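Long-range contacts in adhesion protein (Pseudomonas aeruginosa, PDB 6R5S), which probably serves as the periplasmic solute-binding component of a zinc-uptake-type transporter and binds iron(II) or manganese(II): residues I11-Y16 / H111-I116; V107-T112 / A179-L184; S247-S252 / E262-R267. All blocks are in the same frame, centred on the assembly; numbering follows the deposited sequence.

Interaction 1 of 3, residues I11-Y16 / H111-I116. With FE2 (Fe (II) ion), chain C.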
loop_
_atom_site.group_PDB
_atom_site.type_symbol
_atom_site.label_atom_id
_atom_site.label_comp_id
_atom_site.label_asym_id
_atom_site.label_seq_id
_atom_site.Cartn_x
_atom_site.Cartn_y
_atom_site.Cartn_z
ATOM N N ILE A 11 -9.699 -4.183 -11.410
ATOM C CA ILE A 11 -8.813 -3.699 -10.338
ATOM C C ILE A 11 -7.354 -3.682 -10.855
ATOM O O ILE A 11 -7.014 -4.465 -11.737
ATOM C CB ILE A 11 -9.008 -4.456 -8.978
ATOM C CG1 ILE A 11 -8.693 -5.974 -9.073
ATOM C CG2 ILE A 11 -10.403 -4.213 -8.396
ATOM C CD1 ILE A 11 -7.227 -6.329 -8.688
ATOM N N THR A 12 -6.515 -2.793 -10.337
ATOM C CA THR A 12 -5.138 -2.653 -10.821
ATOM C C THR A 12 -4.096 -3.225 -9.858
ATOM O O THR A 12 -3.151 -3.879 -10.297
ATOM C CB THR A 12 -4.856 -1.185 -11.181
ATOM O OG1 THR A 12 -4.858 -0.374 -10.004
ATOM C CG2 THR A 12 -5.869 -0.632 -12.164
ATOM N N LEU A 13 -4.268 -2.978 -8.559
ATOM C CA LEU A 13 -3.349 -3.440 -7.521
ATOM C C LEU A 13 -4.018 -4.433 -6.574
ATOM O O LEU A 13 -5.248 -4.517 -6.540
ATOM C CB LEU A 13 -2.723 -2.243 -6.753
ATOM C CG LEU A 13 -2.147 -1.083 -7.601
ATOM C CD1 LEU A 13 -1.814 0.109 -6.737
ATOM C CD2 LEU A 13 -0.929 -1.512 -8.401
ATOM N N HIS A 14 -3.203 -5.209 -5.834
ATOM C CA HIS A 14 -3.659 -6.241 -4.899
ATOM C C HIS A 14 -4.609 -5.717 -3.797
ATOM O O HIS A 14 -5.644 -6.368 -3.620
ATOM C CB HIS A 14 -2.483 -7.021 -4.287
ATOM C CG HIS A 14 -1.896 -8.090 -5.164
ATOM N ND1 HIS A 14 -0.996 -7.785 -6.167
ATOM C CD2 HIS A 14 -2.031 -9.432 -5.096
ATOM C CE1 HIS A 14 -0.650 -8.944 -6.701
ATOM N NE2 HIS A 14 -1.240 -9.959 -6.082
ATOM N N PRO A 15 -4.343 -4.574 -3.077
ATOM C CA PRO A 15 -5.295 -4.115 -2.035
ATOM C C PRO A 15 -6.682 -3.770 -2.555
ATOM O O PRO A 15 -7.666 -3.886 -1.817
ATOM C CB PRO A 15 -4.631 -2.850 -1.461
ATOM C CG PRO A 15 -3.257 -2.907 -1.873
ATOM C CD PRO A 15 -3.179 -3.668 -3.148
ATOM N N TYR A 16 -6.760 -3.322 -3.813
ATOM C CA TYR A 16 -8.020 -2.950 -4.440
ATOM C C TYR A 16 -8.883 -4.195 -4.720
ATOM O O TYR A 16 -10.120 -4.106 -4.675
ATOM C CB TYR A 16 -7.765 -2.060 -5.671
ATOM C CG TYR A 16 -7.168 -0.727 -5.270
ATOM C CD1 TYR A 16 -7.978 0.323 -4.835
ATOM C CD2 TYR A 16 -5.788 -0.545 -5.226
ATOM C CE1 TYR A 16 -7.429 1.540 -4.424
ATOM C CE2 TYR A 16 -5.228 0.663 -4.806
ATOM C CZ TYR A 16 -6.051 1.705 -4.411
ATOM O OH TYR A 16 -5.487 2.888 -3.999
ATOM N N HIS A 111 0.877 5.668 -2.250
ATOM C CA HIS A 111 0.679 4.520 -1.362
ATOM C C HIS A 111 -0.307 4.750 -0.224
ATOM O O HIS A 111 -0.031 4.377 0.927
ATOM C CB HIS A 111 2.027 4.028 -0.818
ATOM C CG HIS A 111 3.049 3.735 -1.869
ATOM N ND1 HIS A 111 3.916 4.708 -2.312
ATOM C CD2 HIS A 111 3.337 2.580 -2.500
ATOM C CE1 HIS A 111 4.709 4.122 -3.185
ATOM N NE2 HIS A 111 4.399 2.838 -3.331
ATOM N N THR A 112 -1.493 5.293 -0.569
ATOM C CA THR A 112 -2.617 5.552 0.365
ATOM C C THR A 112 -3.143 4.242 0.931
ATOM O O THR A 112 -3.387 4.166 2.114
ATOM C CB THR A 112 -3.742 6.311 -0.343
ATOM O OG1 THR A 112 -4.027 5.635 -1.571
ATOM C CG2 THR A 112 -3.400 7.768 -0.615
ATOM N N PHE A 113 -3.214 3.188 0.101
ATOM C CA PHE A 113 -3.615 1.834 0.487
ATOM C C PHE A 113 -2.776 1.198 1.626
ATOM O O PHE A 113 -3.244 0.231 2.228
ATOM C CB PHE A 113 -3.660 0.888 -0.719
ATOM C CG PHE A 113 -2.428 0.897 -1.587
ATOM C CD1 PHE A 113 -1.360 0.055 -1.312
ATOM C CD2 PHE A 113 -2.366 1.693 -2.727
ATOM C CE1 PHE A 113 -0.227 0.060 -2.119
ATOM C CE2 PHE A 113 -1.235 1.692 -3.537
ATOM C CZ PHE A 113 -0.176 0.871 -3.230
ATOM N N LEU A 114 -1.569 1.722 1.944
ATOM C CA LEU A 114 -0.819 1.151 3.071
ATOM C C LEU A 114 -1.058 1.981 4.351
ATOM O O LEU A 114 -0.136 2.211 5.124
ATOM C CB LEU A 114 0.669 0.889 2.768
ATOM C CG LEU A 114 0.968 0.075 1.502
ATOM C CD1 LEU A 114 2.407 0.184 1.104
ATOM C CD2 LEU A 114 0.531 -1.389 1.616
ATOM N N SER A 115 -2.347 2.365 4.584
ATOM C CA SER A 115 -2.887 3.094 5.737
ATOM C C SER A 115 -4.316 2.641 5.975
ATOM O O SER A 115 -5.083 2.540 5.025
ATOM C CB SER A 115 -2.891 4.596 5.478
ATOM O OG SER A 115 -3.634 5.320 6.449
ATOM N N ILE A 116 -4.696 2.449 7.243
ATOM C CA ILE A 116 -6.037 2.005 7.649
ATOM C C ILE A 116 -7.089 3.086 7.395
ATOM O O ILE A 116 -8.072 2.789 6.716
ATOM C CB ILE A 116 -6.054 1.453 9.113
ATOM C CG1 ILE A 116 -5.148 0.191 9.259
ATOM C CG2 ILE A 116 -7.475 1.176 9.613
ATOM C CD1 ILE A 116 -5.550 -1.094 8.328
HETATM FE FE FE2 C . 5.137 1.453 -4.900
#
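The phenol oxygen OH of Y16 reaches the edge of the F113 ring, 3.6 Å from its CD2 and near the ring plane, while its polar partner is NE2 of Q122, to which it is hydrogen-bonded. The contact illustrates how a solute-binding protein of the ZnuA type backs the loop that supplies the metal ligand H111: the turn leaving the first parallel strand, 7-11, and the start of helix 14-24 pack against it. No hydrogen bond joins the two segments directly, so the fit between them is apolar and centres on F113. The CG of this phenylalanine sits between its backbone N and carbonyl carbon (chi1 50°), which swings the ring toward residues 13-16. Three side chains meet it at different ring carbons: Y16 at CD2, L13 through CD1 at 3.6 Å from CE2, and P15 through CG at 3.6 Å from CD1. The two aromatic rings meet obliquely, with centroids 5.8 Å apart and planes inclined at 74°, and L13 runs at about a right angle to F113. Further out, the side chain of F113 also lies close to the ligands H66 and H250. H111 itself turns away from residues 11-16 and binds the iron through NE2 at 2.2 Å, as one of six histidines. Its backbone stays with the aromatic ring, however: CA of H111 rests 4.0 Å above the plane of the F113 ring, offset from its centre, on the other side of the ring plane from L13 CD1 and P15 CG.

Interaction 2 of 3, residues V107-T112 / A179-L184. With FE2 (Fe (II) ion), chain C.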
loop_
_atom_site.group_PDB
_atom_site.type_symbol
_atom_site.label_atom_id
_atom_site.label_comp_id
_atom_site.label_asym_id
_atom_site.label_seq_id
_atom_site.Cartn_x
_atom_site.Cartn_y
_atom_site.Cartn_z
ATOM N N VAL A 107 4.616 16.231 -6.409
ATOM C CA VAL A 107 5.168 14.992 -5.888
ATOM C C VAL A 107 4.228 14.402 -4.826
ATOM O O VAL A 107 4.352 14.699 -3.628
ATOM C CB VAL A 107 6.658 15.090 -5.439
ATOM C CG1 VAL A 107 7.588 14.934 -6.632
ATOM C CG2 VAL A 107 6.956 16.381 -4.671
ATOM N N VAL A 108 3.252 13.584 -5.295
ATOM C CA VAL A 108 2.258 12.882 -4.470
ATOM C C VAL A 108 2.670 11.424 -4.247
ATOM O O VAL A 108 2.970 10.705 -5.202
ATOM C CB VAL A 108 0.816 13.035 -5.040
ATOM C CG1 VAL A 108 -0.121 11.923 -4.599
ATOM C CG2 VAL A 108 0.230 14.384 -4.669
ATOM N N ASN A 109 2.726 11.010 -2.976
ATOM C CA ASN A 109 2.978 9.636 -2.573
ATOM C C ASN A 109 1.653 8.817 -2.889
ATOM O O ASN A 109 0.581 9.125 -2.338
ATOM C CB ASN A 109 3.403 9.565 -1.097
ATOM C CG ASN A 109 3.896 8.214 -0.602
ATOM O OD1 ASN A 109 4.667 8.115 0.361
ATOM N ND2 ASN A 109 3.454 7.135 -1.218
ATOM N N PRO A 110 1.709 7.836 -3.834
ATOM C CA PRO A 110 0.488 7.112 -4.212
ATOM C C PRO A 110 0.102 5.939 -3.318
ATOM O O PRO A 110 -0.899 5.290 -3.594
ATOM C CB PRO A 110 0.817 6.632 -5.628
ATOM C CG PRO A 110 2.293 6.406 -5.616
ATOM C CD PRO A 110 2.871 7.381 -4.640
ATOM N N HIS A 111 0.877 5.668 -2.250
ATOM C CA HIS A 111 0.679 4.520 -1.362
ATOM C C HIS A 111 -0.307 4.750 -0.224
ATOM O O HIS A 111 -0.031 4.377 0.927
ATOM C CB HIS A 111 2.027 4.028 -0.818
ATOM C CG HIS A 111 3.049 3.735 -1.869
ATOM N ND1 HIS A 111 3.916 4.708 -2.312
ATOM C CD2 HIS A 111 3.337 2.580 -2.500
ATOM C CE1 HIS A 111 4.709 4.122 -3.185
ATOM N NE2 HIS A 111 4.399 2.838 -3.331
ATOM N N THR A 112 -1.493 5.293 -0.569
ATOM C CA THR A 112 -2.617 5.552 0.365
ATOM C C THR A 112 -3.143 4.242 0.931
ATOM O O THR A 112 -3.387 4.166 2.114
ATOM C CB THR A 112 -3.742 6.311 -0.343
ATOM O OG1 THR A 112 -4.027 5.635 -1.571
ATOM C CG2 THR A 112 -3.400 7.768 -0.615
ATOM N N ALA A 179 6.930 3.838 0.413
ATOM C CA ALA A 179 5.580 3.329 0.591
ATOM C C ALA A 179 4.973 3.395 2.001
ATOM O O ALA A 179 3.783 3.072 2.132
ATOM C CB ALA A 179 5.551 1.879 0.121
ATOM N N TYR A 180 5.747 3.756 3.051
ATOM C CA TYR A 180 5.244 3.607 4.408
ATOM C C TYR A 180 4.951 4.902 5.167
ATOM O O TYR A 180 4.553 4.839 6.341
ATOM C CB TYR A 180 6.196 2.680 5.177
ATOM C CG TYR A 180 6.363 1.379 4.415
ATOM C CD1 TYR A 180 5.308 0.469 4.312
ATOM C CD2 TYR A 180 7.509 1.135 3.659
ATOM C CE1 TYR A 180 5.409 -0.669 3.521
ATOM C CE2 TYR A 180 7.619 0.000 2.859
ATOM C CZ TYR A 180 6.568 -0.902 2.797
ATOM O OH TYR A 180 6.667 -2.056 2.064
ATOM N N ASP A 181 4.987 6.043 4.453
ATOM C CA ASP A 181 4.735 7.392 4.967
ATOM C C ASP A 181 3.333 7.482 5.572
ATOM O O ASP A 181 3.164 8.071 6.643
ATOM C CB ASP A 181 4.949 8.445 3.858
ATOM C CG ASP A 181 6.332 8.457 3.181
ATOM O OD1 ASP A 181 6.768 7.390 2.672
ATOM O OD2 ASP A 181 6.957 9.538 3.122
ATOM N N TYR A 182 2.352 6.811 4.935
ATOM C CA TYR A 182 0.944 6.751 5.387
ATOM C C TYR A 182 0.760 5.814 6.572
ATOM O O TYR A 182 0.016 6.148 7.486
ATOM C CB TYR A 182 0.008 6.320 4.236
ATOM C CG TYR A 182 -0.125 7.339 3.126
ATOM C CD1 TYR A 182 -1.060 8.364 3.203
ATOM C CD2 TYR A 182 0.692 7.279 1.995
ATOM C CE1 TYR A 182 -1.193 9.296 2.175
ATOM C CE2 TYR A 182 0.563 8.203 0.960
ATOM C CZ TYR A 182 -0.384 9.205 1.053
ATOM O OH TYR A 182 -0.498 10.128 0.047
ATOM N N LEU A 183 1.414 4.630 6.539
ATOM C CA LEU A 183 1.399 3.617 7.598
ATOM C C LEU A 183 1.954 4.246 8.874
ATOM O O LEU A 183 1.245 4.354 9.867
ATOM C CB LEU A 183 2.287 2.426 7.168
ATOM C CG LEU A 183 1.996 1.036 7.735
ATOM C CD1 LEU A 183 2.763 0.003 6.979
ATOM C CD2 LEU A 183 2.431 0.912 9.161
ATOM N N LEU A 184 3.204 4.727 8.805
ATOM C CA LEU A 184 3.910 5.341 9.923
ATOM C C LEU A 184 3.206 6.574 10.488
ATOM O O LEU A 184 3.271 6.778 11.697
ATOM C CB LEU A 184 5.366 5.626 9.560
ATOM C CG LEU A 184 6.244 4.372 9.514
ATOM C CD1 LEU A 184 7.210 4.441 8.400
ATOM C CD2 LEU A 184 7.013 4.193 10.794
HETATM FE FE FE2 C . 5.137 1.453 -4.900
#
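Y182 lies across the backbone of residues 109-112, and its ring is engaged on a face, at an edge and at the hydroxyl. The hydroxyl gives a hydrogen bond of 2.8 Å from Y182 OH to the carbonyl oxygen O of N109. The bond meets the carbonyl at a C=O...donor angle of 143°, the donor tilted somewhat from the carbonyl plane, and the same hydroxyl is also hydrogen-bonded to the backbone N of L94. Two partners therefore hold the phenol oxygen, which limits how far the ring can shift. Over one face stands T112, whose CA is 4.0 Å from the ring centroid and only 7° off the normal, a well-centred CH-pi contact. CG2 of T112 continues alongside toward the phenol end, 3.7 Å from CZ of Y182. The ring is sent this way from the first turn of helix 181-185 because its CG lies opposite the carbonyl carbon about chi1 (-68°).

This part of the loop is an inverse gamma turn centred on H111, a tight bend that presents one of the metal ligands in the cleft of the two-lobed binding-protein fold. Here the contact joins that ligand loop to the segment following H177, another of the six histidines. A179 meets the ligand itself: its CB lies over one face of the H111 imidazole, 3.6 Å from the centroid, and the same methyl is 3.9 Å above the centre of the Y180 ring on its other side. The rings of H66 and H199 meet H111 steeply. N109 runs antiparallel alongside the Y182 side chain, its CB 3.8 Å from CE2 of Y182.

Interaction 3 of 3, residues S247-S252 / E262-R267. With FE2 (Fe (II) ion), chain C.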
loop_
_atom_site.group_PDB
_atom_site.type_symbol
_atom_site.label_atom_id
_atom_site.label_comp_id
_atom_site.label_asym_id
_atom_site.label_seq_id
_atom_site.Cartn_x
_atom_site.Cartn_y
_atom_site.Cartn_z
ATOM N N SER A 247 11.347 -5.827 7.758
ATOM C CA SER A 247 10.736 -5.901 6.438
ATOM C C SER A 247 9.266 -5.614 6.439
ATOM O O SER A 247 8.547 -6.025 7.350
ATOM C CB SER A 247 11.004 -7.266 5.809
ATOM O OG SER A 247 12.383 -7.484 5.555
ATOM N N LEU A 248 8.798 -4.935 5.406
ATOM C CA LEU A 248 7.385 -4.615 5.298
ATOM C C LEU A 248 6.846 -5.048 3.956
ATOM O O LEU A 248 7.616 -5.320 3.032
ATOM C CB LEU A 248 7.128 -3.122 5.576
ATOM C CG LEU A 248 7.276 -2.650 7.038
ATOM C CD1 LEU A 248 7.104 -1.186 7.150
ATOM C CD2 LEU A 248 6.267 -3.295 7.912
ATOM N N SER A 249 5.517 -5.199 3.865
ATOM C CA SER A 249 4.886 -5.650 2.640
ATOM C C SER A 249 4.129 -4.538 1.953
ATOM O O SER A 249 3.275 -3.885 2.561
ATOM C CB SER A 249 3.962 -6.827 2.912
ATOM O OG SER A 249 3.241 -7.145 1.736
ATOM N N HIS A 250 4.417 -4.362 0.656
ATOM C CA HIS A 250 3.752 -3.406 -0.224
ATOM C C HIS A 250 2.352 -3.972 -0.594
ATOM O O HIS A 250 1.514 -3.221 -1.083
ATOM C CB HIS A 250 4.632 -3.235 -1.477
ATOM C CG HIS A 250 4.328 -2.051 -2.346
ATOM N ND1 HIS A 250 3.097 -1.891 -2.956
ATOM C CD2 HIS A 250 5.150 -1.072 -2.777
ATOM C CE1 HIS A 250 3.199 -0.812 -3.708
ATOM N NE2 HIS A 250 4.416 -0.287 -3.639
ATOM N N ILE A 251 2.094 -5.289 -0.336
ATOM C CA ILE A 251 0.844 -6.032 -0.651
ATOM C C ILE A 251 0.711 -6.033 -2.178
ATOM O O ILE A 251 -0.152 -5.356 -2.724
ATOM C CB ILE A 251 -0.433 -5.518 0.137
ATOM C CG1 ILE A 251 -0.108 -5.230 1.640
ATOM C CG2 ILE A 251 -1.615 -6.494 -0.012
ATOM C CD1 ILE A 251 -1.151 -4.594 2.469
ATOM N N SER A 252 1.670 -6.693 -2.862
ATOM C CA SER A 252 1.778 -6.732 -4.328
ATOM C C SER A 252 2.287 -8.068 -4.884
ATOM O O SER A 252 2.331 -8.242 -6.106
ATOM C CB SER A 252 2.670 -5.596 -4.821
ATOM O OG SER A 252 4.031 -5.758 -4.450
ATOM N N GLU A 262 -5.956 -7.145 4.622
ATOM C CA GLU A 262 -6.060 -7.296 6.076
ATOM C C GLU A 262 -5.072 -8.341 6.656
ATOM O O GLU A 262 -4.617 -8.161 7.785
ATOM C CB GLU A 262 -7.516 -7.575 6.519
ATOM C CG GLU A 262 -8.375 -8.354 5.531
ATOM C CD GLU A 262 -9.755 -8.768 6.013
ATOM O OE1 GLU A 262 -10.037 -8.651 7.229
ATOM O OE2 GLU A 262 -10.554 -9.225 5.163
ATOM N N GLU A 263 -4.708 -9.403 5.879
ATOM C CA GLU A 263 -3.726 -10.424 6.291
ATOM C C GLU A 263 -2.369 -9.733 6.387
ATOM O O GLU A 263 -1.859 -9.569 7.494
ATOM C CB GLU A 263 -3.630 -11.581 5.273
ATOM C CG GLU A 263 -4.666 -12.683 5.408
ATOM C CD GLU A 263 -4.692 -13.698 4.270
ATOM O OE1 GLU A 263 -3.604 -14.074 3.771
ATOM O OE2 GLU A 263 -5.805 -14.130 3.889
ATOM N N GLU A 264 -1.833 -9.268 5.226
ATOM C CA GLU A 264 -0.537 -8.598 5.074
ATOM C C GLU A 264 -0.388 -7.354 5.942
ATOM O O GLU A 264 0.656 -7.191 6.561
ATOM C CB GLU A 264 -0.231 -8.278 3.598
ATOM C CG GLU A 264 -0.102 -9.502 2.697
ATOM C CD GLU A 264 1.221 -9.674 1.971
ATOM O OE1 GLU A 264 1.297 -9.315 0.772
ATOM O OE2 GLU A 264 2.178 -10.185 2.599
HETATM N N MSE A 265 -1.436 -6.517 6.017
HETATM C CA MSE A 265 -1.478 -5.288 6.818
HETATM C C MSE A 265 -1.258 -5.499 8.312
HETATM O O MSE A 265 -0.527 -4.724 8.924
HETATM C CB MSE A 265 -2.785 -4.534 6.575
HETATM C CG MSE A 265 -2.681 -3.057 6.812
HETATM SE SE MSE A 265 -1.407 -2.105 5.670
HETATM C CE MSE A 265 -1.260 -0.546 6.849
ATOM N N ALA A 266 -1.874 -6.532 8.905
ATOM C CA ALA A 266 -1.718 -6.851 10.338
ATOM C C ALA A 266 -0.260 -7.178 10.702
ATOM O O ALA A 266 0.172 -6.866 11.817
ATOM C CB ALA A 266 -2.611 -8.016 10.711
ATOM N N ARG A 267 0.489 -7.795 9.741
ATOM C CA ARG A 267 1.895 -8.163 9.880
ATOM C C ARG A 267 2.739 -6.891 9.896
ATOM O O ARG A 267 3.693 -6.791 10.676
ATOM C CB ARG A 267 2.366 -9.118 8.749
ATOM C CG ARG A 267 1.362 -10.201 8.320
ATOM C CD ARG A 267 2.027 -11.497 7.854
ATOM N NE ARG A 267 1.405 -12.045 6.636
ATOM C CZ ARG A 267 0.364 -12.879 6.615
ATOM N NH1 ARG A 267 -0.204 -13.276 7.750
ATOM N NH2 ARG A 267 -0.119 -13.318 5.459
HETATM FE FE FE2 C . 5.137 1.453 -4.900
#
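I251 packs its apolar arm against helix 260-279, with CG1 3.6 Å from CB of E264 and CD1 4.1 Å from SE of M265, a selenomethionine. This is the close, buried half of the contact; the I251 and E264 side chains pass head to tail. Beside it lies a polar cluster. OG of S249 accepts a hydrogen bond from the backbone N of I251 (3.0 Å, N-H...O angle 143°), forming an ST turn. Facing it is the carboxylate of E264, whose chain bends at chi2 (-121°) to bring OE1 to 3.1 Å from OG of S249, at best a weak bond. The firmer partner of OE1 is the ammonium of K260, in a salt bridge that probably steadies its negative charge. The outer side of the helix is looser: E263 and R267 are exposed, linked by a long salt bridge of 3.9 Å between NH2 of R267 and OE1 of E263. Pointing away from the helix, H250 binds the iron through NE2 at 2.3 Å, so the turn after strand 244-248 delivers a ligand to the six-histidine metal site in the cleft between the lobes.

How the interactions relate
The three contacts lie beside one iron, which H111 and H250 bind, in different parts of a two-lobed chain, their centres 11 to 14 Å apart. Interaction 1 begins at strand 7-11 of the first parallel sheet, and interaction 3 leaves strand 244-248 at the edge of the second. Interaction 2 joins the loop before helix 116-133 to helix 181-185, sharing H111 and T112 with interaction 1. Interaction 3 comes last along the chain. They touch one another: L114 packs on L183 and on the backbone of H250, and Y180 lies near S249. Ligands far apart in sequence thus converge on a single metal, tying both lobes to it.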